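Local coordinates for phosphoheptose isomerase (Neisseria gonorrhoeae, PDB 5I01), which catalyses, as a zinc-dependent homotetramer, the isomerisation of sedoheptulose 7-phosphate to D-glycero-D-manno-heptose 7-phosphate, the first step towards the heptose of lipooligosaccharide, at residues E37-C42 with D189-V194; K48-G53 with V82-D87; H102-Q107 with A128-A133; D141-A146 with K160-L165. The protein carries 1 engineered substitution. One frame throughout, in Å; residues are numbered along the deposited sequence.

Interaction 1 of 4, residues E37-C42 with D189-V194; sequences ELMLQC and DCIDSV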
loop_
_atom_site.group_PDB
_atom_site.type_symbol
_atom_site.label_atom_id
_atom_site.label_comp_id
_atom_site.label_asym_id
_atom_site.label_seq_id
_atom_site.Cartn_x
_atom_site.Cartn_y
_atom_site.Cartn_z
ATOM N N GLU A 37 16.249 -13.343 19.830
ATOM C CA GLU A 37 16.645 -14.760 19.874
ATOM C C GLU A 37 15.571 -15.639 19.244
ATOM O O GLU A 37 15.877 -16.505 18.427
ATOM C CB GLU A 37 16.938 -15.217 21.320
ATOM C CG GLU A 37 18.304 -14.763 21.845
ATOM C CD GLU A 37 18.557 -15.057 23.330
ATOM O OE1 GLU A 37 17.597 -15.337 24.092
ATOM O OE2 GLU A 37 19.742 -14.994 23.746
ATOM N N LEU A 38 14.316 -15.389 19.616
ATOM C CA LEU A 38 13.171 -16.101 19.042
ATOM C C LEU A 38 13.045 -15.943 17.517
ATOM O O LEU A 38 12.712 -16.901 16.822
ATOM C CB LEU A 38 11.875 -15.642 19.715
ATOM C CG LEU A 38 10.585 -16.295 19.215
ATOM C CD1 LEU A 38 10.689 -17.814 19.254
ATOM C CD2 LEU A 38 9.404 -15.807 20.037
ATOM N N MET A 39 13.295 -14.740 17.008
ATOM C CA MET A 39 13.278 -14.498 15.558
ATOM C C MET A 39 14.453 -15.183 14.823
ATOM O O MET A 39 14.275 -15.662 13.707
ATOM C CB MET A 39 13.234 -12.989 15.249
ATOM C CG MET A 39 11.879 -12.344 15.517
ATOM S SD MET A 39 11.759 -10.622 14.975
ATOM C CE MET A 39 12.849 -9.871 16.166
ATOM N N LEU A 40 15.630 -15.228 15.450
ATOM C CA LEU A 40 16.793 -15.966 14.921
ATOM C C LEU A 40 16.566 -17.471 14.824
ATOM O O LEU A 40 16.977 -18.093 13.850
ATOM C CB LEU A 40 18.026 -15.732 15.791
ATOM C CG LEU A 40 18.670 -14.355 15.689
ATOM C CD1 LEU A 40 19.488 -14.074 16.949
ATOM C CD2 LEU A 40 19.512 -14.235 14.418
ATOM N N GLN A 41 15.954 -18.045 15.857
ATOM C CA GLN A 41 15.573 -19.466 15.883
ATOM C C GLN A 41 14.585 -19.790 14.755
ATOM O O GLN A 41 14.746 -20.788 14.040
ATOM C CB GLN A 41 14.954 -19.806 17.247
ATOM C CG GLN A 41 14.534 -21.256 17.465
ATOM C CD GLN A 41 13.622 -21.431 18.685
ATOM O OE1 GLN A 41 12.577 -20.769 18.813
ATOM N NE2 GLN A 41 14.006 -22.337 19.581
ATOM N N CYS A 42 13.566 -18.943 14.613
ATOM C CA CYS A 42 12.544 -19.105 13.575
ATOM C C CYS A 42 13.122 -19.031 12.165
ATOM O O CYS A 42 12.832 -19.889 11.337
ATOM C CB CYS A 42 11.443 -18.056 13.748
ATOM S SG CYS A 42 10.439 -17.751 12.281
ATOM N N ASP A 189 19.244 -5.199 14.378
ATOM C CA ASP A 189 20.693 -5.179 14.543
ATOM C C ASP A 189 21.210 -6.432 15.267
ATOM O O ASP A 189 22.295 -6.916 14.939
ATOM C CB ASP A 189 21.156 -3.902 15.254
ATOM C CG ASP A 189 22.668 -3.702 15.180
ATOM O OD1 ASP A 189 23.234 -3.667 14.063
ATOM O OD2 ASP A 189 23.286 -3.551 16.257
ATOM N N CYS A 190 20.457 -6.950 16.238
ATOM C CA CYS A 190 20.831 -8.207 16.905
ATOM C C CYS A 190 20.805 -9.410 15.960
ATOM O O CYS A 190 21.625 -10.320 16.091
ATOM C CB CYS A 190 19.927 -8.498 18.101
ATOM S SG CYS A 190 20.266 -7.438 19.503
ATOM N N ILE A 191 19.845 -9.413 15.038
ATOM C CA ILE A 191 19.737 -10.440 14.007
ATOM C C ILE A 191 20.910 -10.324 13.028
ATOM O O ILE A 191 21.555 -11.333 12.717
ATOM C CB ILE A 191 18.365 -10.371 13.289
ATOM C CG1 ILE A 191 17.259 -10.761 14.281
ATOM C CG2 ILE A 191 18.322 -11.287 12.072
ATOM C CD1 ILE A 191 15.871 -10.296 13.906
ATOM N N ASP A 192 21.181 -9.101 12.563
ATOM C CA ASP A 192 22.382 -8.800 11.742
ATOM C C ASP A 192 23.687 -9.355 12.331
ATOM O O ASP A 192 24.479 -9.958 11.615
ATOM C CB ASP A 192 22.554 -7.279 11.528
ATOM C CG ASP A 192 21.973 -6.784 10.211
ATOM O OD1 ASP A 192 21.054 -7.427 9.647
ATOM O OD2 ASP A 192 22.446 -5.719 9.748
ATOM N N SER A 193 23.900 -9.152 13.629
ATOM C CA SER A 193 25.148 -9.571 14.278
ATOM C C SER A 193 25.384 -11.093 14.203
ATOM O O SER A 193 26.527 -11.530 14.288
ATOM C CB SER A 193 25.222 -9.055 15.726
ATOM O OG SER A 193 24.231 -9.650 16.543
ATOM N N VAL A 194 24.311 -11.872 14.034
ATOM C CA VAL A 194 24.361 -13.314 13.727
ATOM C C VAL A 194 23.863 -13.567 12.286
ATOM O O VAL A 194 24.610 -13.488 11.300
ATOM C CB VAL A 194 23.469 -14.100 14.728
ATOM C CG1 VAL A 194 23.631 -15.608 14.556
ATOM C CG2 VAL A 194 23.768 -13.686 16.166
#

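Interaction 2 of 4, residues K48-G53 with V82-D87; sequences KILACG and VALTTD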
loop_
_atom_site.group_PDB
_atom_site.type_symbol
_atom_site.label_atom_id
_atom_site.label_comp_id
_atom_site.label_asym_id
_atom_site.label_seq_id
_atom_site.Cartn_x
_atom_site.Cartn_y
_atom_site.Cartn_z
ATOM N N LYS A 48 9.253 -17.876 8.861
ATOM C CA LYS A 48 9.055 -16.467 8.517
ATOM C C LYS A 48 8.381 -15.688 9.645
ATOM O O LYS A 48 7.772 -16.275 10.531
ATOM C CB LYS A 48 8.280 -16.328 7.198
ATOM C CG LYS A 48 6.887 -16.928 7.166
ATOM C CD LYS A 48 6.370 -16.958 5.723
ATOM C CE LYS A 48 4.998 -17.589 5.600
ATOM N NZ LYS A 48 4.952 -18.972 6.153
ATOM N N ILE A 49 8.538 -14.363 9.605
ATOM C CA ILE A 49 7.921 -13.455 10.565
ATOM C C ILE A 49 6.810 -12.654 9.885
ATOM O O ILE A 49 7.045 -12.006 8.877
ATOM C CB ILE A 49 8.947 -12.472 11.186
ATOM C CG1 ILE A 49 10.127 -13.240 11.806
ATOM C CG2 ILE A 49 8.284 -11.598 12.245
ATOM C CD1 ILE A 49 11.380 -13.209 10.976
ATOM N N LEU A 50 5.607 -12.704 10.457
ATOM C CA LEU A 50 4.492 -11.852 10.055
ATOM C C LEU A 50 4.376 -10.698 11.047
ATOM O O LEU A 50 4.501 -10.918 12.250
ATOM C CB LEU A 50 3.198 -12.656 10.036
ATOM C CG LEU A 50 3.250 -13.990 9.292
ATOM C CD1 LEU A 50 1.862 -14.624 9.295
ATOM C CD2 LEU A 50 3.757 -13.809 7.868
ATOM N N ALA A 51 4.146 -9.482 10.546
ATOM C CA ALA A 51 3.966 -8.299 11.397
ATOM C C ALA A 51 2.617 -7.660 11.121
ATOM O O ALA A 51 2.170 -7.639 9.974
ATOM C CB ALA A 51 5.076 -7.299 11.160
ATOM N N CYS A 52 1.965 -7.156 12.167
ATOM C CA CYS A 52 0.730 -6.394 11.997
ATOM C C CYS A 52 0.508 -5.341 13.096
ATOM O O CYS A 52 1.087 -5.421 14.187
ATOM C CB CYS A 52 -0.467 -7.337 11.932
ATOM S SG CYS A 52 -0.930 -8.050 13.521
ATOM N N GLY A 53 -0.359 -4.376 12.789
ATOM C CA GLY A 53 -0.663 -3.269 13.687
ATOM C C GLY A 53 -1.528 -2.234 12.993
ATOM O O GLY A 53 -1.712 -2.324 11.775
ATOM N N VAL A 82 6.964 -10.653 6.217
ATOM C CA VAL A 82 5.822 -10.067 5.505
ATOM C C VAL A 82 5.014 -9.184 6.472
ATOM O O VAL A 82 4.611 -9.635 7.534
ATOM C CB VAL A 82 4.897 -11.178 4.938
ATOM C CG1 VAL A 82 3.754 -10.585 4.114
ATOM C CG2 VAL A 82 5.690 -12.166 4.092
ATOM N N ALA A 83 4.776 -7.933 6.114
ATOM C CA ALA A 83 3.841 -7.112 6.868
ATOM C C ALA A 83 2.450 -7.450 6.361
ATOM O O ALA A 83 2.235 -7.506 5.160
ATOM C CB ALA A 83 4.140 -5.635 6.659
ATOM N N LEU A 84 1.507 -7.658 7.272
ATOM C CA LEU A 84 0.116 -7.959 6.905
ATOM C C LEU A 84 -0.746 -6.707 6.734
ATOM O O LEU A 84 -1.964 -6.804 6.609
ATOM C CB LEU A 84 -0.515 -8.858 7.965
ATOM C CG LEU A 84 0.226 -10.141 8.321
ATOM C CD1 LEU A 84 -0.560 -10.862 9.399
ATOM C CD2 LEU A 84 0.416 -11.038 7.108
ATOM N N THR A 85 -0.118 -5.540 6.682
ATOM C CA THR A 85 -0.822 -4.260 6.665
ATOM C C THR A 85 -0.676 -3.525 5.331
ATOM O O THR A 85 -0.967 -2.354 5.275
ATOM C CB THR A 85 -0.271 -3.349 7.795
ATOM O OG1 THR A 85 1.140 -3.169 7.631
ATOM C CG2 THR A 85 -0.520 -3.968 9.164
ATOM N N THR A 86 -0.229 -4.205 4.273
ATOM C CA THR A 86 0.099 -3.558 2.994
ATOM C C THR A 86 -0.892 -3.842 1.850
ATOM O O THR A 86 -1.146 -2.954 1.019
ATOM C CB THR A 86 1.497 -3.980 2.494
ATOM O OG1 THR A 86 1.552 -5.398 2.347
ATOM C CG2 THR A 86 2.591 -3.532 3.441
ATOM N N ASP A 87 -1.416 -5.068 1.771
ATOM C CA ASP A 87 -2.353 -5.437 0.688
ATOM C C ASP A 87 -3.736 -4.807 0.921
ATOM O O ASP A 87 -4.546 -5.305 1.717
ATOM C CB ASP A 87 -2.474 -6.972 0.517
ATOM C CG ASP A 87 -3.159 -7.373 -0.804
ATOM O OD1 ASP A 87 -3.680 -6.487 -1.512
ATOM O OD2 ASP A 87 -3.183 -8.583 -1.136
#

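Interaction 3 of 4, residues H102-Q107 with A128-A133; sequences HVFSKQ and ANVIEA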
loop_
_atom_site.group_PDB
_atom_site.type_symbol
_atom_site.label_atom_id
_atom_site.label_comp_id
_atom_site.label_asym_id
_atom_site.label_seq_id
_atom_site.Cartn_x
_atom_site.Cartn_y
_atom_site.Cartn_z
ATOM N N HIS A 102 -11.113 -9.103 11.630
ATOM C CA HIS A 102 -10.509 -10.276 11.012
ATOM C C HIS A 102 -9.487 -9.935 9.910
ATOM O O HIS A 102 -9.013 -10.836 9.217
ATOM C CB HIS A 102 -11.613 -11.169 10.427
ATOM C CG HIS A 102 -12.735 -11.451 11.382
ATOM N ND1 HIS A 102 -12.644 -12.394 12.384
ATOM C CD2 HIS A 102 -13.968 -10.901 11.497
ATOM C CE1 HIS A 102 -13.771 -12.416 13.070
ATOM N NE2 HIS A 102 -14.592 -11.519 12.552
ATOM N N VAL A 103 -9.134 -8.655 9.743
ATOM C CA VAL A 103 -8.217 -8.267 8.662
ATOM C C VAL A 103 -6.810 -8.837 8.782
ATOM O O VAL A 103 -6.168 -9.068 7.767
ATOM C CB VAL A 103 -8.143 -6.737 8.405
ATOM C CG1 VAL A 103 -9.495 -6.210 7.928
ATOM C CG2 VAL A 103 -7.600 -5.970 9.609
ATOM N N PHE A 104 -6.335 -9.058 10.004
ATOM C CA PHE A 104 -5.011 -9.672 10.238
ATOM C C PHE A 104 -5.104 -11.184 10.486
ATOM O O PHE A 104 -4.304 -11.960 9.948
ATOM C CB PHE A 104 -4.291 -8.990 11.413
ATOM C CG PHE A 104 -4.111 -7.493 11.248
ATOM C CD1 PHE A 104 -3.771 -6.932 10.014
ATOM C CD2 PHE A 104 -4.253 -6.644 12.337
ATOM C CE1 PHE A 104 -3.606 -5.566 9.879
ATOM C CE2 PHE A 104 -4.083 -5.273 12.206
ATOM C CZ PHE A 104 -3.757 -4.735 10.981
ATOM N N SER A 105 -6.081 -11.600 11.282
ATOM C CA SER A 105 -6.291 -13.023 11.566
ATOM C C SER A 105 -6.530 -13.902 10.323
ATOM O O SER A 105 -6.162 -15.063 10.334
ATOM C CB SER A 105 -7.444 -13.212 12.562
ATOM O OG SER A 105 -8.697 -13.089 11.913
ATOM N N LYS A 106 -7.137 -13.366 9.262
ATOM C CA LYS A 106 -7.341 -14.142 8.024
ATOM C C LYS A 106 -6.057 -14.321 7.211
ATOM O O LYS A 106 -5.827 -15.378 6.618
ATOM C CB LYS A 106 -8.440 -13.521 7.156
ATOM C CG LYS A 106 -9.844 -13.723 7.717
ATOM C CD LYS A 106 -10.927 -13.495 6.679
ATOM C CE LYS A 106 -11.070 -14.670 5.709
ATOM N NZ LYS A 106 -11.613 -15.900 6.354
ATOM N N GLN A 107 -5.222 -13.290 7.180
ATOM C CA GLN A 107 -3.916 -13.388 6.524
ATOM C C GLN A 107 -2.952 -14.326 7.267
ATOM O O GLN A 107 -2.105 -14.972 6.640
ATOM C CB GLN A 107 -3.296 -12.006 6.351
ATOM C CG GLN A 107 -4.078 -11.107 5.410
ATOM C CD GLN A 107 -3.427 -9.753 5.260
ATOM O OE1 GLN A 107 -2.409 -9.605 4.567
ATOM N NE2 GLN A 107 -3.995 -8.750 5.925
ATOM N N ALA A 128 -8.546 -4.834 18.741
ATOM C CA ALA A 128 -9.382 -5.998 18.418
ATOM C C ALA A 128 -8.816 -6.876 17.295
ATOM O O ALA A 128 -8.777 -8.109 17.436
ATOM C CB ALA A 128 -10.797 -5.552 18.076
ATOM N N ASN A 129 -8.373 -6.255 16.195
ATOM C CA ASN A 129 -7.797 -7.040 15.078
ATOM C C ASN A 129 -6.437 -7.676 15.378
ATOM O O ASN A 129 -6.146 -8.754 14.853
ATOM C CB ASN A 129 -7.773 -6.282 13.743
ATOM C CG ASN A 129 -7.038 -4.964 13.805
ATOM O OD1 ASN A 129 -6.405 -4.624 14.804
ATOM N ND2 ASN A 129 -7.135 -4.202 12.722
ATOM N N VAL A 130 -5.640 -7.044 16.235
ATOM C CA VAL A 130 -4.373 -7.639 16.702
ATOM C C VAL A 130 -4.605 -8.799 17.684
ATOM O O VAL A 130 -3.884 -9.789 17.638
ATOM C CB VAL A 130 -3.430 -6.601 17.336
ATOM C CG1 VAL A 130 -2.090 -7.254 17.704
ATOM C CG2 VAL A 130 -3.227 -5.423 16.387
ATOM N N ILE A 131 -5.610 -8.673 18.558
ATOM C CA ILE A 131 -6.054 -9.787 19.435
ATOM C C ILE A 131 -6.483 -11.022 18.623
ATOM O O ILE A 131 -6.007 -12.138 18.885
ATOM C CB ILE A 131 -7.225 -9.363 20.372
ATOM C CG1 ILE A 131 -6.738 -8.353 21.437
ATOM C CG2 ILE A 131 -7.895 -10.582 21.027
ATOM C CD1 ILE A 131 -7.864 -7.604 22.136
ATOM N N GLU A 132 -7.377 -10.829 17.653
ATOM C CA GLU A 132 -7.822 -11.945 16.803
ATOM C C GLU A 132 -6.647 -12.595 16.049
ATOM O O GLU A 132 -6.634 -13.821 15.860
ATOM C CB GLU A 132 -8.943 -11.514 15.836
ATOM C CG GLU A 132 -10.340 -11.507 16.453
ATOM C CD GLU A 132 -10.964 -12.906 16.553
ATOM O OE1 GLU A 132 -11.185 -13.563 15.502
ATOM O OE2 GLU A 132 -11.253 -13.356 17.684
ATOM N N ALA A 133 -5.665 -11.781 15.643
ATOM C CA ALA A 133 -4.428 -12.290 15.021
ATOM C C ALA A 133 -3.596 -13.177 15.958
ATOM O O ALA A 133 -3.027 -14.171 15.516
ATOM C CB ALA A 133 -3.574 -11.144 14.496
HETATM O O HOH W 1 -7.730 -9.602 12.641
#

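Interaction 4 of 4, residues D141-A146 with K160-L165; sequences DMHVIA and KDTDVL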
loop_
_atom_site.group_PDB
_atom_site.type_symbol
_atom_site.label_atom_id
_atom_site.label_comp_id
_atom_site.label_asym_id
_atom_site.label_seq_id
_atom_site.Cartn_x
_atom_site.Cartn_y
_atom_site.Cartn_z
ATOM N N ASP A 141 0.171 -22.827 15.960
ATOM C CA ASP A 141 1.433 -23.168 16.643
ATOM C C ASP A 141 2.614 -22.259 16.247
ATOM O O ASP A 141 3.747 -22.725 16.008
ATOM C CB ASP A 141 1.761 -24.659 16.450
ATOM C CG ASP A 141 0.679 -25.564 17.003
ATOM O OD1 ASP A 141 0.410 -25.519 18.225
ATOM O OD2 ASP A 141 0.093 -26.324 16.217
ATOM N N MET A 142 2.313 -20.961 16.177
ATOM C CA MET A 142 3.302 -19.909 15.965
ATOM C C MET A 142 3.554 -19.218 17.301
ATOM O O MET A 142 2.654 -19.126 18.135
ATOM C CB MET A 142 2.779 -18.855 14.983
ATOM C CG MET A 142 2.513 -19.324 13.564
ATOM S SD MET A 142 1.539 -18.110 12.626
ATOM C CE MET A 142 2.617 -16.692 12.602
ATOM N N HIS A 143 4.766 -18.704 17.484
ATOM C CA HIS A 143 5.108 -17.921 18.675
ATOM C C HIS A 143 4.799 -16.453 18.407
ATOM O O HIS A 143 4.754 -16.031 17.254
ATOM C CB HIS A 143 6.571 -18.122 19.040
ATOM C CG HIS A 143 6.982 -19.561 19.083
ATOM N ND1 HIS A 143 6.331 -20.496 19.856
ATOM C CD2 HIS A 143 7.963 -20.229 18.432
ATOM C CE1 HIS A 143 6.898 -21.677 19.688
ATOM N NE2 HIS A 143 7.894 -21.543 18.831
ATOM N N VAL A 144 4.575 -15.681 19.467
ATOM C CA VAL A 144 4.124 -14.290 19.335
ATOM C C VAL A 144 5.104 -13.347 20.026
ATOM O O VAL A 144 5.643 -13.673 21.082
ATOM C CB VAL A 144 2.682 -14.104 19.876
ATOM C CG1 VAL A 144 2.214 -12.653 19.789
ATOM C CG2 VAL A 144 1.726 -14.977 19.083
ATOM N N ILE A 145 5.356 -12.197 19.395
ATOM C CA ILE A 145 6.092 -11.098 20.014
ATOM C C ILE A 145 5.163 -9.895 19.989
ATOM O O ILE A 145 4.840 -9.374 18.921
ATOM C CB ILE A 145 7.412 -10.781 19.280
ATOM C CG1 ILE A 145 8.354 -11.983 19.346
ATOM C CG2 ILE A 145 8.095 -9.540 19.873
ATOM C CD1 ILE A 145 9.507 -11.921 18.368
ATOM N N ALA A 146 4.721 -9.473 21.167
ATOM C CA ALA A 146 3.793 -8.365 21.287
ATOM C C ALA A 146 4.571 -7.093 21.588
ATOM O O ALA A 146 5.369 -7.067 22.527
ATOM C CB ALA A 146 2.789 -8.641 22.394
ATOM N N LYS A 160 1.255 -16.929 25.911
ATOM C CA LYS A 160 1.847 -18.151 26.467
ATOM C C LYS A 160 3.270 -17.898 26.997
ATOM O O LYS A 160 3.877 -16.866 26.707
ATOM C CB LYS A 160 1.924 -19.253 25.401
ATOM C CG LYS A 160 0.613 -19.654 24.739
ATOM C CD LYS A 160 0.862 -20.860 23.837
ATOM C CE LYS A 160 -0.321 -21.227 22.945
ATOM N NZ LYS A 160 -1.626 -21.283 23.666
ATOM N N ASP A 161 3.792 -18.861 27.760
ATOM C CA ASP A 161 5.193 -18.857 28.250
ATOM C C ASP A 161 6.226 -18.619 27.152
ATOM O O ASP A 161 7.212 -17.921 27.366
ATOM C CB ASP A 161 5.547 -20.210 28.927
ATOM C CG ASP A 161 5.388 -20.184 30.444
ATOM O OD1 ASP A 161 5.893 -19.235 31.087
ATOM O OD2 ASP A 161 4.788 -21.136 30.997
ATOM N N THR A 162 5.999 -19.236 25.994
ATOM C CA THR A 162 6.924 -19.190 24.849
ATOM C C THR A 162 6.855 -17.903 23.997
ATOM O O THR A 162 7.607 -17.769 23.031
ATOM C CB THR A 162 6.684 -20.405 23.929
ATOM O OG1 THR A 162 5.280 -20.543 23.672
ATOM C CG2 THR A 162 7.186 -21.678 24.581
ATOM N N ASP A 163 5.955 -16.979 24.337
ATOM C CA ASP A 163 5.869 -15.678 23.670
ATOM C C ASP A 163 6.725 -14.654 24.430
ATOM O O ASP A 163 7.192 -14.928 25.534
ATOM C CB ASP A 163 4.407 -15.195 23.620
ATOM C CG ASP A 163 3.462 -16.168 22.889
ATOM O OD1 ASP A 163 3.874 -16.876 21.940
ATOM O OD2 ASP A 163 2.269 -16.192 23.251
ATOM N N VAL A 164 6.912 -13.475 23.839
ATOM C CA VAL A 164 7.729 -12.403 24.430
ATOM C C VAL A 164 6.950 -11.088 24.412
ATOM O O VAL A 164 6.502 -10.647 23.360
ATOM C CB VAL A 164 9.071 -12.222 23.678
ATOM C CG1 VAL A 164 9.892 -11.085 24.279
ATOM C CG2 VAL A 164 9.874 -13.514 23.703
ATOM N N LEU A 165 6.796 -10.473 25.581
ATOM C CA LEU A 165 6.070 -9.216 25.715
ATOM C C LEU A 165 7.083 -8.110 25.798
ATOM O O LEU A 165 7.946 -8.142 26.668
ATOM C CB LEU A 165 5.204 -9.202 26.980
ATOM C CG LEU A 165 4.439 -7.905 27.292
ATOM C CD1 LEU A 165 3.456 -7.556 26.188
ATOM C CD2 LEU A 165 3.729 -8.018 28.628
HETATM O O HOH W 2 4.489 -19.593 21.407
#

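Interaction 1 of 4, residues E37-C42 with D189-V194
Leu40 reaches from helix 29-44 into the side of the C-terminal helix, and its CD2 does most of the touching. That methyl sits 3.8 Å from the CA of Ile191, close to the backbone itself, and 4.0 Å from Ile191 CG2. The two side chains run antiparallel alongside each other. Val194, one turn on, completes the apolar seat, its CB 4.0 Å from Leu40 CD2. A second apolar pair lies deeper: Met39 CE meets Ile191 CD1 at 3.8 Å, with Met39 roughly square across Ile191. Met39 gets its methyl there because its chain bends at the last torsion (chi3 -70°), after an extended chi2.

Helices 29-44 and 173-193 lie together against one face of the parallel sheet of the SIS domain, an alpha-beta-alpha sandwich. Their short segments cross at -48°, with the axes 9.7 Å apart. Ile191 meets Met39 through CD1 and Leu40 through CA, CG1 and CG2. Towards the interior, Met39 also packs on Ile145 of the sheet and on Phe64, while Ile191 also touches Met68 of helix 56-69.

Ser193 OG turns back on its own helix and donates to Cys190 O at 2.7 Å, approaching from above the carbonyl plane. Asp189 OD2 forms a salt bridge with Arg9 and a hydrogen bond with His13, both of a neighbouring subunit.

Interaction 2 of 4, residues K48-G53 with V82-D87
Val82 lies beside Leu50 on one face of the parallel sheet, and it loses more surface to this contact than any other residue of the two segments. The two side chains run alongside in the same direction, with Leu50 CD2 4.1 Å from Val82 CB. The backbone of Val82 is held at both ends: its N donates to Ile49 O at 3.0 Å, and its O receives Ala51 N at 3.1 Å. The CA of Leu50 adds a C-H...O contact to the same oxygen.

Leu84 comes next, just past the end of the strand. Its N-H bonds to Ala51 O at 2.8 Å and is almost straight (176°). With CG anti to its own carbonyl carbon (chi1 -53°), the side chain folds beside that bond, putting CB and CG each 3.6 Å from Ala51 O, while CD1 reaches Leu50 CB at 4.2 Å. Helix 105-111 packs against Leu84 from outside the pair.

Leu50 joins Val82 and Leu84 into one apolar patch, whereas Ala51 and Ala83 occupy the other face, where Ala61 of helix 56-69 packs on Ala51. Strand 81-83 is an outermost strand of the SIS-domain sheet within this chain. Beyond it, Thr85 sets CG2 3.3 Å from Gly53 O, just before the predicted substrate-binding loop at Asn54. The three backbone bonds set the parallel register, while apolar contacts of Leu50, Val82 and Leu84 add to it on one face.

Interaction 3 of 4, residues H102-Q107 with A128-A133
Asn129 and Phe104 are brought together by their first torsions: Asn129 CG stands between its own backbone N and carbonyl carbon (chi1 56°), while Phe104 CG lies anti to its carbonyl carbon (chi1 -57°), tipping the ring against the amide. Phe104 CE2 is 3.3 Å from Asn129 ND2, and ring and amide planes are turned 41° apart. The approach is oblique to the ring. Val103 CG2 covers one ring face, centred 3.9 Å above it, and also lies 3.6 Å from Asn129 ND2. Both polar ends of the amide are hydrogen-bonded outside the pair, OD1 by Asn54, a predicted substrate-binding residue.

The contact sets the start of helix 105-111 against the first turns of helix 128-139, which follows the predicted substrate-binding serines and threonine of the SIS-domain sugar phosphate pocket. Here the two backbones come close. Phe104 CB meets Ala133 CB at 3.8 Å, and Ser105 CB packs on Glu132 O at 3.5 Å. A water bridges the two backbones, accepting from Ser105 N at 2.9 Å and donating to Asn129 O at 2.8 Å. At the outer end, Glu132 bends at chi2 and runs alongside His102, with carboxylate and imidazole planes nearly perpendicular.

Interaction 4 of 4, residues D141-A146 with K160-L165
A beta-alpha-beta crossover of strand 143-149, helix 153-158 and strand 164-168 brings these segments side by side, and Asp163 ties the entry of its second strand to the first. In effect, the carboxylate takes the place of the Thr162 carbonyl in regular parallel pairing: Val144 N donates to Asp163 OD1 at 2.8 Å, meeting it from above the carboxylate plane, with the N-H...O angle bent to 146°. CG lies anti to the Asp163 carbonyl carbon (chi1 -59°), which turns the group over Val144. Its other oxygen, OD2, receives Lys160 N at 2.9 Å, bracing the type I turn from Lys160 to Asp163, and also forms a hydrogen bond with His138 NE2 of helix 128-139.

A water then joins three side chains: it lies in the plane of the imidazole at 2.6 Å from His143 ND1, equally close to Thr162 OG1, and donates to Asp163 OD1. OD1 is therefore held by both a backbone N-H and this water.

From here the pairing becomes regular parallel sheet, at an outermost strand, 164-168, of the SIS-domain sheet within this chain. Val164 N donates to Val144 O at 3.0 Å and Val164 O receives Ala146 N at 3.1 Å. Ile145 and Val164 share the face packed by Ala35 of helix 29-44. On the other face, Leu165 CD1 lies 4.0 Å from Ala146 CB, where helix 153-158 covers both residues.

Interactions 2 and 4 lie at opposite edges of one parallel sheet, their centres 16 Å apart, and meet where Leu50 CD1 lies 4.0 Å from Met142 CE. Interaction 1 packs on the sheet face that carries Ile49 and Ile145: Met39 CG is 3.7 Å from Ile145 CD1 and 4.2 Å from Ile49 CG1. On the opposite side of the chain's centre from interaction 1, interaction 3 presses on interaction 2, with Phe104 CZ 3.3 Å from Gly53 O. It also borders the predicted substrate pocket, the Asn129 side chain being about 3 Å from that of Asn54. Zinc, held by His63, Glu67 and His185, is about 12 Å from Gly53 and 13 Å from the Ile191 side chain.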